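Local coordinates for protein allergen Aed a 2 (PDB 3DXL) that binds and sequesters host biogenic amines and leukotrienes in mosquito saliva, blunting the vertebrate response to blood feeding, at residues Asp19-Gly24 with Ala32-Trp37; Glu90-Ala95 with Lys111-Val116; Phe260-Asp265 with Gln282-Pro287. All blocks are in the same frame, centred on the assembly; numbering follows the deposited sequence.

How the interactions relate
The three contacts are spread over a chain whose lipid and amine pockets are separate. Interactions 1 and 2 come first along the chain and fall in the same PBP/GOBP domain, the part with the lipid pocket; interaction 1 joins the ends of helices 6-20 and 27-34, interaction 2 pairs helix 86-97 with helix 106-119. Their centres lie about 22 Å apart. Interaction 3 follows, where helix 257-271 meets the loop before strand 295-296, about 41 Å from interaction 2 between centres and across the middle of the chain. It belongs to the amine-binding part, consistent with lipids and amines binding independently.

Interaction 1. Residues Asp19-Gly24 with Ala32-Trp37; sequences DNLEDG and AKWKEW
The indole of W34 meets N20 and L21, where the chain leaves helix 6-20. At its edge, near the ring plane, stands the backbone carbonyl of N20, whose O lies 3.8 Å from W34 CH2. L21 approaches obliquely, its methyl CD2 coming to 3.5 Å from W34 CZ3 and 3.7 Å from W34 CE3, so that one methyl spans the outer bond of the six-membered ring. Elsewhere round the indole, F50 of helix 45-58 stacks on it, and NE1 donates a hydrogen bond to the backbone O of E40, which satisfies the one polar atom of a buried side chain and fixes how the ring is turned.

The two side chains run past one another in opposite senses. W34 holds CG beside its backbone N (chi1 -59°), which carries the benzo end out from helix 27-34 to the L21 backbone. In L21, CD2 does the nearest touching, with CG behind it at 3.8 Å from W34 CZ3. N20 contributes its main chain more than its amide, whose ND2 bonds back to C16 O within its own helix.

Just beyond W34 the helix closes in a Schellman motif, with W37 as the C-prime residue at positive phi (67°) and its N bonded to W34 O. The turn delivers W37, which binds leukotriene E4. An aromatic residue on the last turn of helix 27-34 thus packs against the chain at the weakly bonded end of helix 6-20, joining successive helices of the disulfide-linked, all-helical odorant-binding-protein fold.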
loop_
_atom_site.group_PDB
_atom_site.type_symbol
_atom_site.label_atom_id
_atom_site.label_comp_id
_atom_site.label_asym_id
_atom_site.label_seq_id
_atom_site.Cartn_x
_atom_site.Cartn_y
_atom_site.Cartn_z
ATOM N N ASP A 19 9.743 4.976 4.866
ATOM C CA ASP A 19 11.013 4.269 4.797
ATOM C C ASP A 19 12.242 5.162 4.597
ATOM O O ASP A 19 13.371 4.713 4.815
ATOM C CB ASP A 19 10.962 3.213 3.696
ATOM C CG ASP A 19 10.127 2.008 4.079
ATOM O OD1 ASP A 19 9.799 1.840 5.276
ATOM O OD2 ASP A 19 9.810 1.226 3.169
ATOM N N ASN A 20 12.036 6.408 4.162
ATOM C CA ASN A 20 13.162 7.239 3.736
ATOM C C ASN A 20 13.319 8.585 4.417
ATOM O O ASN A 20 14.389 9.188 4.337
ATOM C CB ASN A 20 13.165 7.377 2.215
ATOM C CG ASN A 20 13.452 6.067 1.534
ATOM O OD1 ASN A 20 14.588 5.582 1.554
ATOM N ND2 ASN A 20 12.423 5.459 0.959
ATOM N N LEU A 21 12.286 9.079 5.087
ATOM C CA LEU A 21 12.444 10.322 5.834
ATOM C C LEU A 21 13.560 10.169 6.857
ATOM O O LEU A 21 13.704 9.115 7.470
ATOM C CB LEU A 21 11.153 10.678 6.569
ATOM C CG LEU A 21 10.029 11.307 5.751
ATOM C CD1 LEU A 21 8.747 11.302 6.558
ATOM C CD2 LEU A 21 10.385 12.723 5.339
ATOM N N GLU A 22 14.345 11.221 7.061
ATOM C CA GLU A 22 15.343 11.220 8.119
ATOM C C GLU A 22 14.652 11.236 9.472
ATOM O O GLU A 22 13.480 11.605 9.579
ATOM C CB GLU A 22 16.270 12.426 7.979
ATOM C CG GLU A 22 17.206 12.323 6.791
ATOM C CD GLU A 22 18.265 13.400 6.767
ATOM O OE1 GLU A 22 18.233 14.322 7.605
ATOM O OE2 GLU A 22 19.140 13.307 5.889
ATOM N N ASP A 23 15.404 10.846 10.497
ATOM C CA ASP A 23 14.895 10.726 11.855
ATOM C C ASP A 23 15.327 11.873 12.754
ATOM O O ASP A 23 15.175 11.788 13.977
ATOM C CB ASP A 23 15.384 9.415 12.479
ATOM C CG ASP A 23 14.714 8.204 11.889
ATOM O OD1 ASP A 23 13.467 8.209 11.805
ATOM O OD2 ASP A 23 15.421 7.249 11.514
ATOM N N GLY A 24 15.887 12.925 12.168
ATOM C CA GLY A 24 16.332 14.075 12.943
ATOM C C GLY A 24 15.603 15.366 12.622
ATOM O O GLY A 24 14.427 15.367 12.233
ATOM N N ALA A 32 7.292 18.072 4.431
ATOM C CA ALA A 32 6.501 19.171 3.874
ATOM C C ALA A 32 6.725 19.357 2.375
ATOM O O ALA A 32 5.790 19.682 1.643
ATOM C CB ALA A 32 6.787 20.464 4.619
ATOM N N LYS A 33 7.967 19.167 1.931
ATOM C CA LYS A 33 8.318 19.283 0.518
ATOM C C LYS A 33 7.892 18.054 -0.271
ATOM O O LYS A 33 7.206 18.167 -1.294
ATOM C CB LYS A 33 9.818 19.508 0.361
ATOM C CG LYS A 33 10.268 20.898 0.781
ATOM C CD LYS A 33 11.768 21.107 0.601
ATOM C CE LYS A 33 12.564 20.605 1.800
ATOM N NZ LYS A 33 13.954 21.143 1.823
ATOM N N TRP A 34 8.293 16.873 0.191
ATOM C CA TRP A 34 7.995 15.651 -0.551
ATOM C C TRP A 34 6.491 15.453 -0.769
ATOM O O TRP A 34 6.068 15.023 -1.843
ATOM C CB TRP A 34 8.586 14.420 0.135
ATOM C CG TRP A 34 10.077 14.424 0.335
ATOM C CD1 TRP A 34 10.987 15.365 -0.092
ATOM C CD2 TRP A 34 10.834 13.422 1.026
ATOM N NE1 TRP A 34 12.255 14.997 0.298
ATOM C CE2 TRP A 34 12.190 13.809 0.983
ATOM C CE3 TRP A 34 10.494 12.219 1.663
ATOM C CZ2 TRP A 34 13.207 13.044 1.567
ATOM C CZ3 TRP A 34 11.504 11.461 2.245
ATOM C CH2 TRP A 34 12.844 11.874 2.191
ATOM N N LYS A 35 5.692 15.782 0.244
ATOM C CA LYS A 35 4.224 15.678 0.140
ATOM C C LYS A 35 3.675 16.461 -1.034
ATOM O O LYS A 35 2.674 16.057 -1.634
ATOM C CB LYS A 35 3.533 16.187 1.404
ATOM C CG LYS A 35 3.622 15.279 2.594
ATOM C CD LYS A 35 2.621 15.695 3.665
ATOM C CE LYS A 35 2.395 17.203 3.712
ATOM N NZ LYS A 35 1.370 17.558 4.733
ATOM N N GLU A 36 4.324 17.585 -1.332
ATOM C CA GLU A 36 3.883 18.513 -2.368
ATOM C C GLU A 36 4.582 18.272 -3.707
ATOM O O GLU A 36 4.558 19.137 -4.593
ATOM C CB GLU A 36 4.099 19.959 -1.903
ATOM C CG GLU A 36 3.387 20.328 -0.588
ATOM C CD GLU A 36 1.886 20.060 -0.606
ATOM O OE1 GLU A 36 1.220 20.422 -1.599
ATOM O OE2 GLU A 36 1.367 19.499 0.385
ATOM N N TRP A 37 5.193 17.096 -3.852
ATOM C CA TRP A 37 5.899 16.723 -5.083
ATOM C C TRP A 37 7.151 17.587 -5.330
ATOM O O TRP A 37 7.586 17.773 -6.466
ATOM C CB TRP A 37 4.937 16.731 -6.282
ATOM C CG TRP A 37 3.991 15.556 -6.300
ATOM C CD1 TRP A 37 3.054 15.222 -5.348
ATOM C CD2 TRP A 37 3.891 14.564 -7.320
ATOM N NE1 TRP A 37 2.389 14.083 -5.725
ATOM C CE2 TRP A 37 2.883 13.653 -6.929
ATOM C CE3 TRP A 37 4.564 14.349 -8.531
ATOM C CZ2 TRP A 37 2.525 12.553 -7.715
ATOM C CZ3 TRP A 37 4.214 13.258 -9.307
ATOM C CH2 TRP A 37 3.207 12.365 -8.892
#

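Interaction 2. Residues Glu90-Ala95 with Lys111-Val116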
loop_
_atom_site.group_PDB
_atom_site.type_symbol
_atom_site.label_atom_id
_atom_site.label_comp_id
_atom_site.label_asym_id
_atom_site.label_seq_id
_atom_site.Cartn_x
_atom_site.Cartn_y
_atom_site.Cartn_z
ATOM N N GLU A 90 2.187 12.148 -23.763
ATOM C CA GLU A 90 3.163 11.632 -24.715
ATOM C C GLU A 90 4.548 12.267 -24.541
ATOM O O GLU A 90 5.559 11.562 -24.608
ATOM C CB GLU A 90 2.645 11.745 -26.158
ATOM C CG GLU A 90 1.556 10.702 -26.435
ATOM C CD GLU A 90 0.823 10.863 -27.753
ATOM O OE1 GLU A 90 0.913 11.933 -28.394
ATOM O OE2 GLU A 90 0.125 9.895 -28.129
ATOM N N ALA A 91 4.589 13.576 -24.280
ATOM C CA ALA A 91 5.862 14.271 -24.041
ATOM C C ALA A 91 6.563 13.712 -22.793
ATOM O O ALA A 91 7.774 13.511 -22.795
ATOM C CB ALA A 91 5.645 15.773 -23.919
ATOM N N TYR A 92 5.784 13.425 -21.748
ATOM C CA TYR A 92 6.305 12.864 -20.507
ATOM C C TYR A 92 6.812 11.441 -20.743
ATOM O O TYR A 92 7.934 11.095 -20.355
ATOM C CB TYR A 92 5.208 12.930 -19.435
ATOM C CG TYR A 92 5.471 12.229 -18.115
ATOM C CD1 TYR A 92 6.733 12.222 -17.529
ATOM C CD2 TYR A 92 4.425 11.601 -17.435
ATOM C CE1 TYR A 92 6.948 11.589 -16.307
ATOM C CE2 TYR A 92 4.632 10.965 -16.215
ATOM C CZ TYR A 92 5.887 10.962 -15.659
ATOM O OH TYR A 92 6.075 10.333 -14.443
ATOM N N ALA A 93 6.004 10.620 -21.407
ATOM C CA ALA A 93 6.419 9.256 -21.715
ATOM C C ALA A 93 7.692 9.241 -22.569
ATOM O O ALA A 93 8.608 8.454 -22.320
ATOM C CB ALA A 93 5.302 8.499 -22.409
ATOM N N ASN A 94 7.741 10.118 -23.573
ATOM C CA ASN A 94 8.928 10.261 -24.417
ATOM C C ASN A 94 10.183 10.612 -23.622
ATOM O O ASN A 94 11.240 10.024 -23.846
ATOM C CB ASN A 94 8.689 11.293 -25.528
ATOM C CG ASN A 94 7.773 10.777 -26.615
ATOM O OD1 ASN A 94 7.554 9.571 -26.743
ATOM N ND2 ASN A 94 7.229 11.693 -27.412
ATOM N N ALA A 95 10.066 11.565 -22.697
ATOM C CA ALA A 95 11.197 11.947 -21.846
ATOM C C ALA A 95 11.701 10.765 -21.007
ATOM O O ALA A 95 12.906 10.565 -20.859
ATOM C CB ALA A 95 10.833 13.131 -20.967
ATOM N N LYS A 111 19.097 11.176 -9.851
ATOM C CA LYS A 111 19.721 12.194 -10.690
ATOM C C LYS A 111 19.182 12.128 -12.123
ATOM O O LYS A 111 18.925 13.160 -12.736
ATOM C CB LYS A 111 21.242 12.041 -10.648
ATOM C CG LYS A 111 22.007 13.029 -11.518
ATOM C CD LYS A 111 23.511 12.882 -11.320
ATOM C CE LYS A 111 24.300 13.714 -12.332
ATOM N NZ LYS A 111 24.180 13.182 -13.720
ATOM N N ALA A 112 18.998 10.915 -12.638
ATOM C CA ALA A 112 18.502 10.723 -14.002
ATOM C C ALA A 112 17.064 11.197 -14.168
ATOM O O ALA A 112 16.722 11.832 -15.171
ATOM C CB ALA A 112 18.622 9.271 -14.417
ATOM N N TYR A 113 16.222 10.888 -13.183
ATOM C CA TYR A 113 14.812 11.226 -13.270
ATOM C C TYR A 113 14.483 12.679 -12.916
ATOM O O TYR A 113 13.498 13.216 -13.402
ATOM C CB TYR A 113 13.956 10.255 -12.424
ATOM C CG TYR A 113 12.471 10.477 -12.614
ATOM C CD1 TYR A 113 11.809 9.979 -13.740
ATOM C CD2 TYR A 113 11.732 11.201 -11.682
ATOM C CE1 TYR A 113 10.456 10.199 -13.933
ATOM C CE2 TYR A 113 10.379 11.429 -11.869
ATOM C CZ TYR A 113 9.743 10.924 -12.997
ATOM O OH TYR A 113 8.403 11.161 -13.182
ATOM N N ASP A 114 15.288 13.316 -12.066
ATOM C CA ASP A 114 14.951 14.653 -11.561
ATOM C C ASP A 114 14.605 15.672 -12.684
ATOM O O ASP A 114 13.632 16.400 -12.560
ATOM C CB ASP A 114 16.052 15.170 -10.624
ATOM C CG ASP A 114 15.663 16.433 -9.886
ATOM O OD1 ASP A 114 14.545 16.526 -9.342
ATOM O OD2 ASP A 114 16.513 17.340 -9.824
ATOM N N PRO A 115 15.393 15.728 -13.780
ATOM C CA PRO A 115 15.008 16.667 -14.856
ATOM C C PRO A 115 13.623 16.389 -15.447
ATOM O O PRO A 115 12.901 17.331 -15.810
ATOM C CB PRO A 115 16.091 16.447 -15.923
ATOM C CG PRO A 115 17.269 15.948 -15.146
ATOM C CD PRO A 115 16.645 15.027 -14.107
ATOM N N VAL A 116 13.252 15.110 -15.523
ATOM C CA VAL A 116 11.946 14.712 -16.025
ATOM C C VAL A 116 10.859 15.106 -15.032
ATOM O O VAL A 116 9.827 15.640 -15.415
ATOM C CB VAL A 116 11.878 13.193 -16.321
ATOM C CG1 VAL A 116 10.477 12.784 -16.771
ATOM C CG2 VAL A 116 12.922 12.804 -17.369
#
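Y92 and Y113 reach toward each other from neighbouring helices and join through their phenol oxygens, with V116, from the same helix as Y113, packed against the Y92 ring. The hydroxyls are hydrogen-bonded, Y92 OH to Y113 OH at 2.8 Å, and either could be the donor. The two side chains cross at about a right angle, and each oxygen sits at the edge of the other ring, near its plane. Both tyrosines have CG anti to the backbone N (chi1 172° for Y92 and -173° for Y113), a setting that carries the rings across the gap although neither CB points straight at the opposite helix.

V116 is the bump that fills the hollow beside this bridge. Its CG1 presses on the edge of the Y92 ring, 3.8 Å from Y92 CE1, while its CB lies 4.0 Å above the plane of the Y113 ring, offset toward the rim. The other branch turns to A95: V116 CG2 is 4.2 Å from A95 CB. One forked side chain therefore meets both the tyrosine and the alanine one turn further along helix 86-97.

In the PBP/GOBP fold such helices enclose a ligand pocket; here segments 90-95 and 111-116 run nearly antiparallel (161°), their axes 11.1 Å apart. The tyrosines bridge that distance through their hydroxyls, whereas the backbones come nearest at A95 and V116, whose CA atoms are 6.5 Å apart. P115 interrupts the bonding of helix 106-119 just before V116, whose N has only a weak bond, to Y113 O. Further round, F68 touches Y113, I73 and S124 touch Y92, and the Y92 hydroxyl also bonds a glycerol, probably from the crystallisation liquor.

Interaction 3. Residues Phe260-Asp265 with Gln282-Pro287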
loop_
_atom_site.group_PDB
_atom_site.type_symbol
_atom_site.label_atom_id
_atom_site.label_comp_id
_atom_site.label_asym_id
_atom_site.label_seq_id
_atom_site.Cartn_x
_atom_site.Cartn_y
_atom_site.Cartn_z
ATOM N N PHE A 260 0.841 -13.016 15.316
ATOM C CA PHE A 260 0.114 -12.597 14.114
ATOM C C PHE A 260 -1.057 -11.678 14.430
ATOM O O PHE A 260 -1.217 -10.626 13.800
ATOM C CB PHE A 260 -0.367 -13.784 13.269
ATOM C CG PHE A 260 -1.298 -13.379 12.166
ATOM C CD1 PHE A 260 -0.805 -12.769 11.016
ATOM C CD2 PHE A 260 -2.667 -13.554 12.294
ATOM C CE1 PHE A 260 -1.666 -12.356 10.006
ATOM C CE2 PHE A 260 -3.527 -13.146 11.294
ATOM C CZ PHE A 260 -3.024 -12.553 10.148
ATOM N N LYS A 261 -1.901 -12.080 15.375
ATOM C CA LYS A 261 -3.054 -11.261 15.740
ATOM C C LYS A 261 -2.601 -9.892 16.242
ATOM O O LYS A 261 -3.187 -8.879 15.888
ATOM C CB LYS A 261 -3.926 -11.975 16.768
ATOM C CG LYS A 261 -4.603 -13.223 16.214
ATOM C CD LYS A 261 -5.290 -14.023 17.310
ATOM C CE LYS A 261 -5.906 -15.279 16.740
ATOM N NZ LYS A 261 -6.629 -16.066 17.787
ATOM N N GLU A 262 -1.533 -9.862 17.032
ATOM C CA GLU A 262 -0.991 -8.603 17.514
ATOM C C GLU A 262 -0.502 -7.709 16.364
ATOM O O GLU A 262 -0.820 -6.515 16.306
ATOM C CB GLU A 262 0.114 -8.851 18.538
ATOM C CG GLU A 262 0.532 -7.591 19.239
ATOM C CD GLU A 262 1.499 -7.787 20.395
ATOM O OE1 GLU A 262 1.787 -8.941 20.799
ATOM O OE2 GLU A 262 1.958 -6.756 20.912
ATOM N N ALA A 263 0.242 -8.301 15.438
ATOM C CA ALA A 263 0.765 -7.576 14.287
ATOM C C ALA A 263 -0.361 -7.066 13.380
ATOM O O ALA A 263 -0.326 -5.931 12.892
ATOM C CB ALA A 263 1.701 -8.466 13.515
ATOM N N PHE A 264 -1.349 -7.922 13.148
ATOM C CA PHE A 264 -2.476 -7.643 12.252
ATOM C C PHE A 264 -3.354 -6.553 12.864
ATOM O O PHE A 264 -3.799 -5.644 12.168
ATOM C CB PHE A 264 -3.268 -8.942 12.075
ATOM C CG PHE A 264 -4.024 -9.090 10.772
ATOM C CD1 PHE A 264 -3.359 -9.114 9.554
ATOM C CD2 PHE A 264 -5.400 -9.335 10.778
ATOM C CE1 PHE A 264 -4.057 -9.337 8.373
ATOM C CE2 PHE A 264 -6.099 -9.555 9.590
ATOM C CZ PHE A 264 -5.412 -9.552 8.390
ATOM N N ASP A 265 -3.581 -6.631 14.173
ATOM C CA ASP A 265 -4.332 -5.590 14.871
ATOM C C ASP A 265 -3.653 -4.231 14.720
ATOM O O ASP A 265 -4.303 -3.218 14.448
ATOM C CB ASP A 265 -4.468 -5.887 16.374
ATOM C CG ASP A 265 -5.509 -6.949 16.694
ATOM O OD1 ASP A 265 -6.253 -7.413 15.806
ATOM O OD2 ASP A 265 -5.558 -7.318 17.882
ATOM N N GLN A 282 6.011 6.623 15.438
ATOM C CA GLN A 282 5.218 6.443 16.657
ATOM C C GLN A 282 5.646 5.183 17.394
ATOM O O GLN A 282 5.914 4.153 16.776
ATOM C CB GLN A 282 3.718 6.394 16.339
ATOM C CG GLN A 282 3.142 7.694 15.780
ATOM C CD GLN A 282 1.631 7.803 15.952
ATOM O OE1 GLN A 282 1.099 7.586 17.045
ATOM N NE2 GLN A 282 0.934 8.154 14.876
ATOM N N ALA A 283 5.717 5.278 18.721
ATOM C CA ALA A 283 6.051 4.130 19.555
ATOM C C ALA A 283 4.846 3.205 19.667
ATOM O O ALA A 283 3.718 3.660 19.901
ATOM C CB ALA A 283 6.511 4.582 20.937
ATOM N N TYR A 284 5.083 1.911 19.481
ATOM C CA TYR A 284 4.037 0.906 19.649
ATOM C C TYR A 284 3.874 0.512 21.108
ATOM O O TYR A 284 4.849 0.179 21.773
ATOM C CB TYR A 284 4.334 -0.352 18.821
ATOM C CG TYR A 284 3.397 -1.505 19.140
ATOM C CD1 TYR A 284 2.058 -1.456 18.766
ATOM C CD2 TYR A 284 3.842 -2.629 19.844
ATOM C CE1 TYR A 284 1.187 -2.495 19.061
ATOM C CE2 TYR A 284 2.974 -3.678 20.150
ATOM C CZ TYR A 284 1.654 -3.602 19.755
ATOM O OH TYR A 284 0.789 -4.628 20.039
ATOM N N SER A 285 2.639 0.541 21.595
ATOM C CA SER A 285 2.327 -0.113 22.857
ATOM C C SER A 285 1.116 -1.016 22.724
ATOM O O SER A 285 0.062 -0.596 22.231
ATOM C CB SER A 285 2.169 0.886 24.002
ATOM O OG SER A 285 3.373 0.948 24.753
ATOM N N LYS A 286 1.295 -2.261 23.157
ATOM C CA LYS A 286 0.250 -3.273 23.118
ATOM C C LYS A 286 -0.997 -2.754 23.826
ATOM O O LYS A 286 -0.932 -2.390 25.003
ATOM C CB LYS A 286 0.746 -4.567 23.771
ATOM C CG LYS A 286 -0.101 -5.795 23.476
ATOM C CD LYS A 286 0.455 -7.028 24.175
ATOM C CE LYS A 286 -0.364 -8.275 23.865
ATOM N NZ LYS A 286 -1.739 -8.218 24.443
ATOM N N PRO A 287 -2.130 -2.687 23.100
ATOM C CA PRO A 287 -3.377 -2.224 23.702
ATOM C C PRO A 287 -3.792 -3.132 24.852
ATOM O O PRO A 287 -3.507 -4.335 24.826
ATOM C CB PRO A 287 -4.387 -2.331 22.555
ATOM C CG PRO A 287 -3.564 -2.331 21.313
ATOM C CD PRO A 287 -2.306 -3.041 21.679
HETATM O O HOH W 1 -1.485 -4.855 18.463
#
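Helix 257-271, which carries the noradrenaline-binding residues D265 and E268, is met at the protein surface by the extended loop that leads toward strand 295-296, and E262 and Y284 form the polar link between them. Y284 OH donates to E262 OE2 at 2.6 Å, a short bond that uses the anti lone pair of the carboxylate oxygen, the one facing away from OE1. OE2 lies at the edge of the phenol, near the ring plane, and the carboxylate is turned 42° from that plane. E262 attains this position with an extended chain whose CG is anti to the backbone N (chi1 -170°), reaching straight out from the helix.

A water adds a second bridge, donating to Y284 OH and to E262 O, each at 2.8 Å. The phenol oxygen is thus held by two bonds, giving to the side chain of E262 and taking from the water carried on its main chain.

K286 crosses E262 at about a right angle with its aliphatic part: CG of K286 lies 3.4 Å from E262 OE2. Its ammonium stays apart, NZ being 5.1 Å from E262 OE1, close enough that the opposite charges probably favour each other without a salt bridge. The backbone N of K286 lies 3.6 Å above one face of the Y284 ring, and the ring of Y266 meets it with planes about 50° apart.

Further along the helix, D265 OD1 bonds Y178 OH and a Tris molecule, probably from the crystallisation liquor. The arrangement is a surface attachment of an irregular C-terminal loop to a helix of the biogenic-amine site.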